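PDB 3UN7: peptidoglycan D,D-transpeptidase PbpA from Mycobacterium tuberculosis, which probably cross-links the peptidoglycan of the cell wall as a penicillin-binding D,D-transpeptidase and is probably required to regulate cell length. Local coordinates for residues G117-A120 / M121-C125; G265-A268 / L269-M272; I327-G330 / G331-M334; L347-I350 / S351-V354. One frame throughout, in Å; residues are numbered along the deposited sequence.

Contact 1: residues G117-A120 / M121-C125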
ATOM      1  N   GLY A 117      -0.298  -5.590 -11.272  1.00 30.30           N
ATOM      2  CA  GLY A 117      -0.410  -5.941  -9.856  1.00 29.49           C
ATOM      3  C   GLY A 117      -1.527  -6.945  -9.655  1.00 30.05           C
ATOM      4  O   GLY A 117      -1.341  -7.976  -8.998  1.00 30.02           O
ATOM      5  N   TRP A 118      -2.693  -6.629 -10.219  1.00 29.66           N
ATOM      6  CA  TRP A 118      -3.843  -7.521 -10.184  1.00 30.07           C
ATOM      7  C   TRP A 118      -3.484  -8.889 -10.740  1.00 31.09           C
ATOM      8  O   TRP A 118      -3.708  -9.900 -10.067  1.00 30.74           O
ATOM      9  CB  TRP A 118      -5.037  -6.956 -10.976  1.00 30.06           C
ATOM     10  CG  TRP A 118      -6.188  -7.939 -11.052  1.00 30.33           C
ATOM     11  CD1 TRP A 118      -6.544  -8.710 -12.125  1.00 31.06           C
ATOM     12  CD2 TRP A 118      -7.109  -8.271 -10.001  1.00 29.72           C
ATOM     13  NE1 TRP A 118      -7.638  -9.486 -11.809  1.00 31.19           N
ATOM     14  CE2 TRP A 118      -8.007  -9.229 -10.516  1.00 30.59           C
ATOM     15  CE3 TRP A 118      -7.264  -7.846  -8.677  1.00 31.09           C
ATOM     16  CZ2 TRP A 118      -9.043  -9.777  -9.751  1.00 32.00           C
ATOM     17  CZ3 TRP A 118      -8.304  -8.391  -7.916  1.00 30.30           C
ATOM     18  CH2 TRP A 118      -9.172  -9.341  -8.455  1.00 29.58           C
ATOM     19  N   ASP A 119      -2.952  -8.925 -11.967  1.00 31.79           N
ATOM     20  CA  ASP A 119      -2.643 -10.202 -12.612  1.00 32.64           C
ATOM     21  C   ASP A 119      -1.667 -10.999 -11.757  1.00 33.24           C
ATOM     22  O   ASP A 119      -1.844 -12.206 -11.561  1.00 33.86           O
ATOM     23  CB  ASP A 119      -2.042 -10.011 -14.007  1.00 33.54           C
ATOM     24  CG  ASP A 119      -3.043  -9.503 -15.032  1.00 34.65           C
ATOM     25  OD1 ASP A 119      -4.265  -9.552 -14.764  1.00 33.31           O
ATOM     26  OD2 ASP A 119      -2.593  -9.071 -16.125  1.00 34.89           O
ATOM     27  N   ALA A 120      -0.625 -10.332 -11.261  1.00 32.57           N
ATOM     28  CA  ALA A 120       0.379 -11.005 -10.429  1.00 33.15           C
ATOM     29  C   ALA A 120      -0.231 -11.576  -9.144  1.00 33.07           C
ATOM     30  O   ALA A 120       0.099 -12.691  -8.742  1.00 33.79           O
ATOM     31  CB  ALA A 120       1.529 -10.078 -10.111  1.00 32.75           C
ATOM     32  N   MET A 121      -1.132 -10.822  -8.518  1.00 32.00           N
ATOM     33  CA  MET A 121      -1.837 -11.291  -7.326  1.00 32.09           C
ATOM     34  C   MET A 121      -2.751 -12.477  -7.638  1.00 32.93           C
ATOM     35  O   MET A 121      -2.894 -13.391  -6.819  1.00 33.87           O
ATOM     36  CB  MET A 121      -2.645 -10.151  -6.687  1.00 31.28           C
ATOM     37  CG  MET A 121      -1.797  -9.121  -5.927  1.00 31.65           C
ATOM     38  SD  MET A 121      -0.926  -9.803  -4.486  1.00 33.15           S
ATOM     39  CE  MET A 121      -2.266  -9.878  -3.308  1.00 34.47           C
ATOM     40  N   GLN A 122      -3.367 -12.480  -8.820  1.00 32.77           N
ATOM     41  CA  GLN A 122      -4.265 -13.583  -9.185  1.00 33.59           C
ATOM     42  C   GLN A 122      -3.542 -14.912  -9.468  1.00 35.35           C
ATOM     43  O   GLN A 122      -4.131 -15.971  -9.337  1.00 34.86           O
ATOM     44  CB  GLN A 122      -5.170 -13.187 -10.368  1.00 33.91           C
ATOM     45  CG  GLN A 122      -6.056 -11.973 -10.050  1.00 31.22           C
ATOM     46  CD  GLN A 122      -6.580 -12.028  -8.633  1.00 32.01           C
ATOM     47  OE1 GLN A 122      -7.329 -12.935  -8.272  1.00 33.30           O
ATOM     48  NE2 GLN A 122      -6.153 -11.080  -7.802  1.00 31.40           N
ATOM     49  N   GLN A 123      -2.269 -14.832  -9.836  1.00 36.50           N
ATOM     50  CA  GLN A 123      -1.480 -16.007 -10.220  1.00 39.35           C
ATOM     51  C   GLN A 123      -0.342 -16.345  -9.253  1.00 39.07           C
ATOM     52  O   GLN A 123       0.301 -17.394  -9.381  1.00 40.36           O
ATOM     53  CB  GLN A 123      -0.924 -15.797 -11.634  1.00 40.09           C
ATOM     54  CG  GLN A 123      -2.025 -15.678 -12.684  1.00 44.95           C
ATOM     55  CD  GLN A 123      -1.773 -14.579 -13.713  1.00 49.19           C
ATOM     56  OE1 GLN A 123      -0.761 -14.599 -14.428  1.00 51.19           O
ATOM     57  NE2 GLN A 123      -2.714 -13.620 -13.806  1.00 48.15           N
ATOM     58  N   GLY A 124      -0.113 -15.476  -8.273  1.00 38.29           N
ATOM     59  CA  GLY A 124       1.109 -15.505  -7.477  1.00 38.22           C
ATOM     60  C   GLY A 124       1.158 -16.431  -6.276  1.00 39.06           C
ATOM     61  O   GLY A 124       2.192 -16.535  -5.626  1.00 38.96           O
ATOM     62  N   CYS A 125       0.049 -17.085  -5.953  1.00 39.23           N
ATOM     63  CA  CYS A 125       0.051 -18.008  -4.815  1.00 39.73           C
ATOM     64  C   CYS A 125      -0.357 -19.426  -5.247  1.00 41.31           C
ATOM     65  O   CYS A 125      -1.178 -20.069  -4.590  1.00 41.35           O
ATOM     66  CB  CYS A 125      -0.886 -17.503  -3.719  1.00 39.10           C
ATOM     67  SG  CYS A 125      -0.380 -15.953  -2.913  1.00 37.00           S
TER
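The last turns of helix 111-123 carry a tryptophan-amide stack between W118 and Q122, one turn apart. The amide plane of Q122 lies 14° from that of the indole, with NE2 3.3 Å above the ring plane and shifted toward its rim. Farther in, Q122 CG sits over the five-membered ring of W118, 3.6 Å from its centroid and 21° off the ring normal, a CH-pi contact. Q122 CG lies beside its own backbone N, and a bend at chi2 (-39°) lays the amide over the ring. NE2 also bonds to S149 OG, which would restrain the rotation of the stacked amide.

Beneath the stack, M121 N to G117 O and Q122 N to W118 O are regular helical bonds, each 2.9 Å. The winding then slackens: Q123 N is shared weakly between D119 O at 3.2 Å and A120 O at 3.4 Å. Just beyond, C125 is tied to C129 by a disulfide. A glutamine gripped by a hydroxyl at its NE2 and laid flat on indole is thus restrained by both polar and dispersive forces where the helix gives way to the disulfide loop.

Contact 2: residues G265-A268 / L269-M272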
ATOM      1  N   GLY A 265      16.295   2.240  21.596  1.00 41.84           N
ATOM      2  CA  GLY A 265      15.323   2.680  22.601  1.00 42.25           C
ATOM      3  C   GLY A 265      13.936   2.976  22.057  1.00 42.18           C
ATOM      4  O   GLY A 265      13.773   3.330  20.883  1.00 41.55           O
ATOM      5  N   ALA A 266      12.940   2.854  22.931  1.00 42.83           N
ATOM      6  CA  ALA A 266      11.539   3.030  22.567  1.00 42.72           C
ATOM      7  C   ALA A 266      11.200   4.439  22.101  1.00 43.00           C
ATOM      8  O   ALA A 266      10.413   4.591  21.177  1.00 42.27           O
ATOM      9  CB  ALA A 266      10.625   2.615  23.717  1.00 43.53           C
ATOM     10  N   ASP A 267      11.779   5.459  22.740  1.00 44.42           N
ATOM     11  CA  ASP A 267      11.531   6.861  22.346  1.00 44.85           C
ATOM     12  C   ASP A 267      11.990   7.122  20.911  1.00 43.44           C
ATOM     13  O   ASP A 267      11.255   7.711  20.114  1.00 42.67           O
ATOM     14  CB  ASP A 267      12.237   7.841  23.281  1.00 46.24           C
ATOM     15  CG  ASP A 267      11.594   7.922  24.667  1.00 49.76           C
ATOM     16  OD1 ASP A 267      10.399   7.571  24.824  1.00 52.65           O
ATOM     17  OD2 ASP A 267      12.298   8.357  25.603  1.00 53.46           O
ATOM     18  N   ALA A 268      13.210   6.689  20.595  1.00 42.96           N
ATOM     19  CA  ALA A 268      13.780   6.867  19.257  1.00 42.17           C
ATOM     20  C   ALA A 268      13.000   6.114  18.182  1.00 41.19           C
ATOM     21  O   ALA A 268      12.827   6.611  17.070  1.00 40.72           O
ATOM     22  CB  ALA A 268      15.257   6.471  19.243  1.00 42.08           C
ATOM     23  N   LEU A 269      12.509   4.921  18.518  1.00 41.06           N
ATOM     24  CA  LEU A 269      11.751   4.117  17.551  1.00 40.44           C
ATOM     25  C   LEU A 269      10.387   4.759  17.262  1.00 39.97           C
ATOM     26  O   LEU A 269       9.983   4.874  16.103  1.00 38.81           O
ATOM     27  CB  LEU A 269      11.637   2.652  18.014  1.00 40.16           C
ATOM     28  CG  LEU A 269      11.262   1.560  17.001  1.00 40.85           C
ATOM     29  CD1 LEU A 269      12.070   1.614  15.690  1.00 39.62           C
ATOM     30  CD2 LEU A 269      11.418   0.202  17.649  1.00 41.03           C
ATOM     31  N   ARG A 270       9.706   5.198  18.325  1.00 40.55           N
ATOM     32  CA  ARG A 270       8.445   5.953  18.240  1.00 40.94           C
ATOM     33  C   ARG A 270       8.582   7.210  17.388  1.00 40.07           C
ATOM     34  O   ARG A 270       7.687   7.537  16.600  1.00 39.84           O
ATOM     35  CB  ARG A 270       7.989   6.401  19.644  1.00 42.01           C
ATOM     36  CG  ARG A 270       7.553   5.285  20.589  1.00 43.57           C
ATOM     37  CD  ARG A 270       6.903   5.840  21.888  1.00 44.51           C
ATOM     38  NE  ARG A 270       6.673   4.770  22.863  1.00 46.86           N
ATOM     39  CZ  ARG A 270       7.312   4.633  24.026  1.00 48.94           C
ATOM     40  NH1 ARG A 270       7.026   3.601  24.820  1.00 48.75           N
ATOM     41  NH2 ARG A 270       8.227   5.520  24.413  1.00 49.29           N
ATOM     42  N   SER A 271       9.686   7.925  17.592  1.00 40.00           N
ATOM     43  CA  SER A 271       9.988   9.151  16.874  1.00 40.00           C
ATOM     44  C   SER A 271      10.227   8.896  15.394  1.00 38.86           C
ATOM     45  O   SER A 271       9.737   9.648  14.547  1.00 38.67           O
ATOM     46  CB  SER A 271      11.210   9.839  17.486  1.00 41.48           C
ATOM     47  OG  SER A 271      11.588  10.975  16.709  1.00 43.23           O
ATOM     48  N   MET A 272      10.972   7.838  15.080  1.00 37.96           N
ATOM     49  CA  MET A 272      11.228   7.492  13.674  1.00 37.12           C
ATOM     50  C   MET A 272       9.970   6.973  12.983  1.00 36.92           C
ATOM     51  O   MET A 272       9.692   7.335  11.839  1.00 36.57           O
ATOM     52  CB  MET A 272      12.391   6.505  13.524  1.00 36.54           C
ATOM     53  CG  MET A 272      12.838   6.320  12.066  1.00 35.71           C
ATOM     54  SD  MET A 272      13.310   7.877  11.266  1.00 36.27           S
ATOM     55  CE  MET A 272      14.740   8.347  12.227  1.00 34.73           C
TER
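R270 NH2 meets D267 OD1 at 3.0 Å, a salt bridge spanning three residues of helix 266-275. The oxygen comes in at the edge of the guanidinium, in its plane, but the carboxylate itself is turned 51° from that plane. Only OD1 is within bonding range of the arginine; the bridge is therefore single-pronged. A266 CB covers one face of the guanidinium, 3.6 Å from its plane and offset toward the rim, and is 3.9 Å from R270 CZ. The arginine gets there by running extended from CG to NE (chi2 -171°), back toward the start of the helix. At its root the fit is close, with CG 3.0 Å from A266 O. NH1 is bonded to P296 O, so one guanidinium joins the first helical turn to a separate loop.

Four successive backbone bonds confirm the helix, from L269 N to G265 O at 3.1 Å through M272 N to A268 O at 3.0 Å. D267 lies near the helix start, where its negative charge would probably interact favourably with the helix dipole. L269 packs on T199 and L303, while M272 reaches A201 and A205. The arrangement is one in which a glycine of positive phi, G265 (101°), ends helix 254-264 and N-caps the next, whose first turn carries an i to i+3 salt bridge.

Contact 3: residues I327-G330 / G331-M334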
ATOM      1  N   ILE A 327      12.144   6.990   1.300  1.00 30.77           N
ATOM      2  CA  ILE A 327      13.560   6.680   1.108  1.00 31.00           C
ATOM      3  C   ILE A 327      13.944   6.985  -0.342  1.00 31.28           C
ATOM      4  O   ILE A 327      14.908   7.699  -0.583  1.00 30.90           O
ATOM      5  CB  ILE A 327      13.871   5.221   1.525  1.00 30.79           C
ATOM      6  CG1 ILE A 327      13.639   5.063   3.035  1.00 31.04           C
ATOM      7  CG2 ILE A 327      15.325   4.839   1.226  1.00 32.70           C
ATOM      8  CD1 ILE A 327      13.380   3.621   3.485  1.00 31.57           C
ATOM      9  N   ALA A 328      13.135   6.499  -1.287  1.00 30.54           N
ATOM     10  CA  ALA A 328      13.358   6.707  -2.722  1.00 31.68           C
ATOM     11  C   ALA A 328      13.501   8.182  -3.090  1.00 32.66           C
ATOM     12  O   ALA A 328      14.317   8.557  -3.940  1.00 33.89           O
ATOM     13  CB  ALA A 328      12.207   6.076  -3.515  1.00 30.95           C
ATOM     14  N   ASN A 329      12.698   9.016  -2.442  1.00 32.75           N
ATOM     15  CA  ASN A 329      12.712  10.460  -2.669  1.00 33.65           C
ATOM     16  C   ASN A 329      13.670  11.232  -1.724  1.00 34.84           C
ATOM     17  O   ASN A 329      13.389  12.369  -1.332  1.00 35.87           O
ATOM     18  CB  ASN A 329      11.276  10.986  -2.534  1.00 32.99           C
ATOM     19  CG  ASN A 329      11.103  12.385  -3.076  1.00 32.93           C
ATOM     20  OD1 ASN A 329      11.551  12.706  -4.182  1.00 33.53           O
ATOM     21  ND2 ASN A 329      10.425  13.228  -2.307  1.00 33.44           N
ATOM     22  N   GLY A 330      14.788  10.616  -1.343  1.00 34.95           N
ATOM     23  CA  GLY A 330      15.810  11.314  -0.543  1.00 35.36           C
ATOM     24  C   GLY A 330      15.402  11.698   0.874  1.00 35.24           C
ATOM     25  O   GLY A 330      16.013  12.596   1.476  1.00 35.68           O
ATOM     26  N   GLY A 331      14.400  11.007   1.427  1.00 34.23           N
ATOM     27  CA  GLY A 331      13.948  11.253   2.819  1.00 34.36           C
ATOM     28  C   GLY A 331      12.720  12.148   2.928  1.00 34.51           C
ATOM     29  O   GLY A 331      12.206  12.388   4.022  1.00 34.65           O
ATOM     30  N   ILE A 332      12.247  12.645   1.791  1.00 35.05           N
ATOM     31  CA  ILE A 332      11.066  13.518   1.744  1.00 35.85           C
ATOM     32  C   ILE A 332       9.813  12.728   1.358  1.00 35.28           C
ATOM     33  O   ILE A 332       9.777  12.057   0.322  1.00 35.36           O
ATOM     34  CB  ILE A 332      11.279  14.729   0.796  1.00 36.47           C
ATOM     35  CG1 ILE A 332      12.372  15.651   1.349  1.00 37.29           C
ATOM     36  CG2 ILE A 332       9.994  15.529   0.609  1.00 36.49           C
ATOM     37  CD1 ILE A 332      12.867  16.699   0.327  1.00 38.87           C
ATOM     38  N   THR A 333       8.799  12.811   2.215  1.00 35.16           N
ATOM     39  CA  THR A 333       7.518  12.185   1.973  1.00 34.46           C
ATOM     40  C   THR A 333       6.611  13.130   1.186  1.00 35.00           C
ATOM     41  O   THR A 333       6.299  14.233   1.639  1.00 35.50           O
ATOM     42  CB  THR A 333       6.823  11.780   3.283  1.00 34.45           C
ATOM     43  OG1 THR A 333       7.752  11.085   4.124  1.00 33.21           O
ATOM     44  CG2 THR A 333       5.635  10.843   2.989  1.00 34.14           C
ATOM     45  N   MET A 334       6.217  12.692  -0.006  1.00 34.53           N
ATOM     46  CA  MET A 334       5.225  13.409  -0.784  1.00 35.12           C
ATOM     47  C   MET A 334       3.835  12.922  -0.372  1.00 34.64           C
ATOM     48  O   MET A 334       3.631  11.730  -0.123  1.00 33.78           O
ATOM     49  CB  MET A 334       5.469  13.217  -2.275  1.00 35.54           C
ATOM     50  CG  MET A 334       6.873  13.664  -2.737  1.00 35.90           C
ATOM     51  SD  MET A 334       7.209  15.413  -2.483  1.00 38.56           S
ATOM     52  CE  MET A 334       6.132  16.154  -3.703  1.00 38.20           C
TER
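The carboxamide of N329 is flanked by aliphatic groups of I332 and M334. M334 CG, 3.6 Å from N329 ND2, and I332 CB, also 3.6 Å from it, approach that nitrogen from opposite sides of the amide plane. At the edge, ND2 donates to I332 O over 3.0 Å. This bond is nearly straight, 166° at the hydrogen, and the acceptor is only 5° out of the asparagine's amide plane. From the acceptor's side it is less regular, since ND2 stands above the carbonyl plane of I332 and not on a lone pair. With CG anti to its backbone N (chi1 -166°), N329 swings its amide out toward the strand.

The same residue takes the other polar group of I332 as well: I332 N reaches N329 O at 3.3 Å, a weak bond that closes a type I' turn from N329 to I332. Both central residues, G330 and G331, have positive phi, and at G331 a side chain would run into the carbonyl oxygen of G330. G330 is in addition the C-prime residue of a Schellman motif, its N bonded to I327 O at 3.0 Å, and G331 N is paired with T326 O. Helix termination and the turn into the strand are therefore one compact device.

On the helix side, I327 packs against L370, T371 and M374 of helix 364-379 and against F417 of strand 411-418. Strand 332-334 runs antiparallel to strand 357-360, with T333 joined to Q358 through the backbone, and R360 NH2 bonds to G330 O.

Contact 4: residues L347-I350 / S351-V354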
ATOM      1  N   LEU A 347     -15.105  18.800 -20.381  1.00 42.12           N
ATOM      2  CA  LEU A 347     -13.682  18.552 -20.116  1.00 41.69           C
ATOM      3  C   LEU A 347     -12.814  19.784 -19.813  1.00 41.64           C
ATOM      4  O   LEU A 347     -11.595  19.680 -19.753  1.00 41.93           O
ATOM      5  CB  LEU A 347     -13.054  17.661 -21.199  1.00 42.25           C
ATOM      6  CG  LEU A 347     -13.816  16.358 -21.467  1.00 42.95           C
ATOM      7  CD1 LEU A 347     -13.259  15.643 -22.699  1.00 44.31           C
ATOM      8  CD2 LEU A 347     -13.800  15.456 -20.235  1.00 42.61           C
ATOM      9  N   ALA A 348     -13.440  20.939 -19.601  1.00 41.22           N
ATOM     10  CA  ALA A 348     -12.700  22.103 -19.112  1.00 40.47           C
ATOM     11  C   ALA A 348     -12.209  21.823 -17.693  1.00 39.33           C
ATOM     12  O   ALA A 348     -12.881  21.137 -16.912  1.00 37.23           O
ATOM     13  CB  ALA A 348     -13.573  23.326 -19.134  1.00 41.33           C
ATOM     14  N   ASN A 349     -11.027  22.344 -17.374  1.00 38.79           N
ATOM     15  CA  ASN A 349     -10.404  22.126 -16.076  1.00 38.23           C
ATOM     16  C   ASN A 349     -11.202  22.778 -14.927  1.00 38.50           C
ATOM     17  O   ASN A 349     -11.664  23.919 -15.047  1.00 39.02           O
ATOM     18  CB  ASN A 349      -8.979  22.668 -16.125  1.00 38.58           C
ATOM     19  CG  ASN A 349      -8.237  22.482 -14.840  1.00 37.87           C
ATOM     20  OD1 ASN A 349      -8.003  21.357 -14.397  1.00 36.47           O
ATOM     21  ND2 ASN A 349      -7.823  23.589 -14.240  1.00 38.71           N
ATOM     22  N   ILE A 350     -11.380  22.034 -13.836  1.00 37.98           N
ATOM     23  CA  ILE A 350     -12.032  22.554 -12.625  1.00 38.48           C
ATOM     24  C   ILE A 350     -10.989  22.676 -11.530  1.00 38.37           C
ATOM     25  O   ILE A 350     -10.873  23.724 -10.884  1.00 38.72           O
ATOM     26  CB  ILE A 350     -13.226  21.651 -12.174  1.00 38.50           C
ATOM     27  CG1 ILE A 350     -14.544  22.077 -12.831  1.00 40.27           C
ATOM     28  CG2 ILE A 350     -13.474  21.760 -10.681  1.00 38.64           C
ATOM     29  CD1 ILE A 350     -14.503  22.407 -14.295  1.00 45.29           C
ATOM     30  N   SER A 351     -10.217  21.605 -11.350  1.00 36.84           N
ATOM     31  CA  SER A 351      -9.147  21.550 -10.369  1.00 37.33           C
ATOM     32  C   SER A 351      -8.026  20.629 -10.865  1.00 35.81           C
ATOM     33  O   SER A 351      -8.294  19.619 -11.517  1.00 34.17           O
ATOM     34  CB  SER A 351      -9.687  21.001  -9.047  1.00 36.96           C
ATOM     35  OG  SER A 351      -8.763  21.252  -8.015  1.00 40.60           O
ATOM     36  N   THR A 352      -6.784  20.984 -10.543  1.00 35.54           N
ATOM     37  CA  THR A 352      -5.615  20.133 -10.798  1.00 35.24           C
ATOM     38  C   THR A 352      -4.845  19.958  -9.482  1.00 35.48           C
ATOM     39  O   THR A 352      -4.510  20.941  -8.814  1.00 35.75           O
ATOM     40  CB  THR A 352      -4.654  20.777 -11.828  1.00 36.58           C
ATOM     41  OG1 THR A 352      -5.357  21.092 -13.035  1.00 35.96           O
ATOM     42  CG2 THR A 352      -3.479  19.849 -12.139  1.00 35.81           C
ATOM     43  N   THR A 353      -4.576  18.718  -9.099  1.00 35.02           N
ATOM     44  CA  THR A 353      -3.872  18.473  -7.852  1.00 35.67           C
ATOM     45  C   THR A 353      -2.412  18.922  -7.976  1.00 36.52           C
ATOM     46  O   THR A 353      -1.773  18.672  -8.994  1.00 36.50           O
ATOM     47  CB  THR A 353      -3.963  16.996  -7.452  1.00 35.14           C
ATOM     48  OG1 THR A 353      -5.339  16.595  -7.470  1.00 33.79           O
ATOM     49  CG2 THR A 353      -3.398  16.777  -6.061  1.00 35.33           C
ATOM     50  N   VAL A 354      -1.911  19.627  -6.962  1.00 37.33           N
ATOM     51  CA  VAL A 354      -0.502  20.023  -6.913  1.00 38.81           C
ATOM     52  C   VAL A 354       0.211  19.153  -5.884  1.00 38.53           C
ATOM     53  O   VAL A 354      -0.313  18.922  -4.808  1.00 38.34           O
ATOM     54  CB  VAL A 354      -0.336  21.545  -6.593  1.00 40.39           C
ATOM     55  CG1 VAL A 354      -1.161  21.952  -5.368  1.00 41.76           C
ATOM     56  CG2 VAL A 354       1.135  21.915  -6.386  1.00 41.70           C
TER
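S351 shares a classic beta bulge with I350, the two residues both facing L342 of the partner strand. The backbone bears this out, because I350, with phi -111° and psi -48°, leaves extended geometry while S351 at once resumes it, and both residues bond to L342. Two successive side chains can then project to one side of the sheet, consistent with I350 and S351 both touching R85.

T352 comes next and makes the side-chain contact proper, meeting N349 across the bulge. Its OG1 lies 3.7 Å from N349 CG, the two side chains crossing at about a right angle. The torsions bring them together: N349 CG is anti to its backbone N (chi1 -179°), whereas T352 OG1 lies beside its own. N349 also touches a crystal neighbour, which leaves open how far its pose belongs to the isolated molecule.

T353 turns its hydroxyl to the partner strand instead. Its OG1 is hydrogen-bonded to V339 O and weakly to G340 O, and its backbone pairs with G340, carrying the pairing beyond the bulge. Y337 packs against the same side chain.

Residues 349-352 form the second arm of the hairpin whose first is strand 339-343, with 347-348 leading in and 353-354 leading out. Within the chain, strand 349-352 is the outermost member of a mixed six-stranded sheet: strand 339-343 lies beside it, strand 104-107 follows, and strands 26-28, 31-38 and 45-48 complete the order.

In the fold
The four contacts are separate local features: none touches another. Contacts 3 and 4 are the closest pair by nearest atoms, about 7 Å, although their centres are 26 Å apart; the chain runs from the first through strand 339-343 to the second. Contact 2 lies about 9 Å from contact 3 at the nearest atoms. Contact 1 is on the opposite side of the chain's centre from both, with its centre about 36 Å from that of contact 2. The widest separation, about 41 Å between centres, is between contacts 2 and 4. All lie away from S193, the probable acyl-ester nucleophile, though contact 2 packs on helix 196-205, which begins three residues after S193.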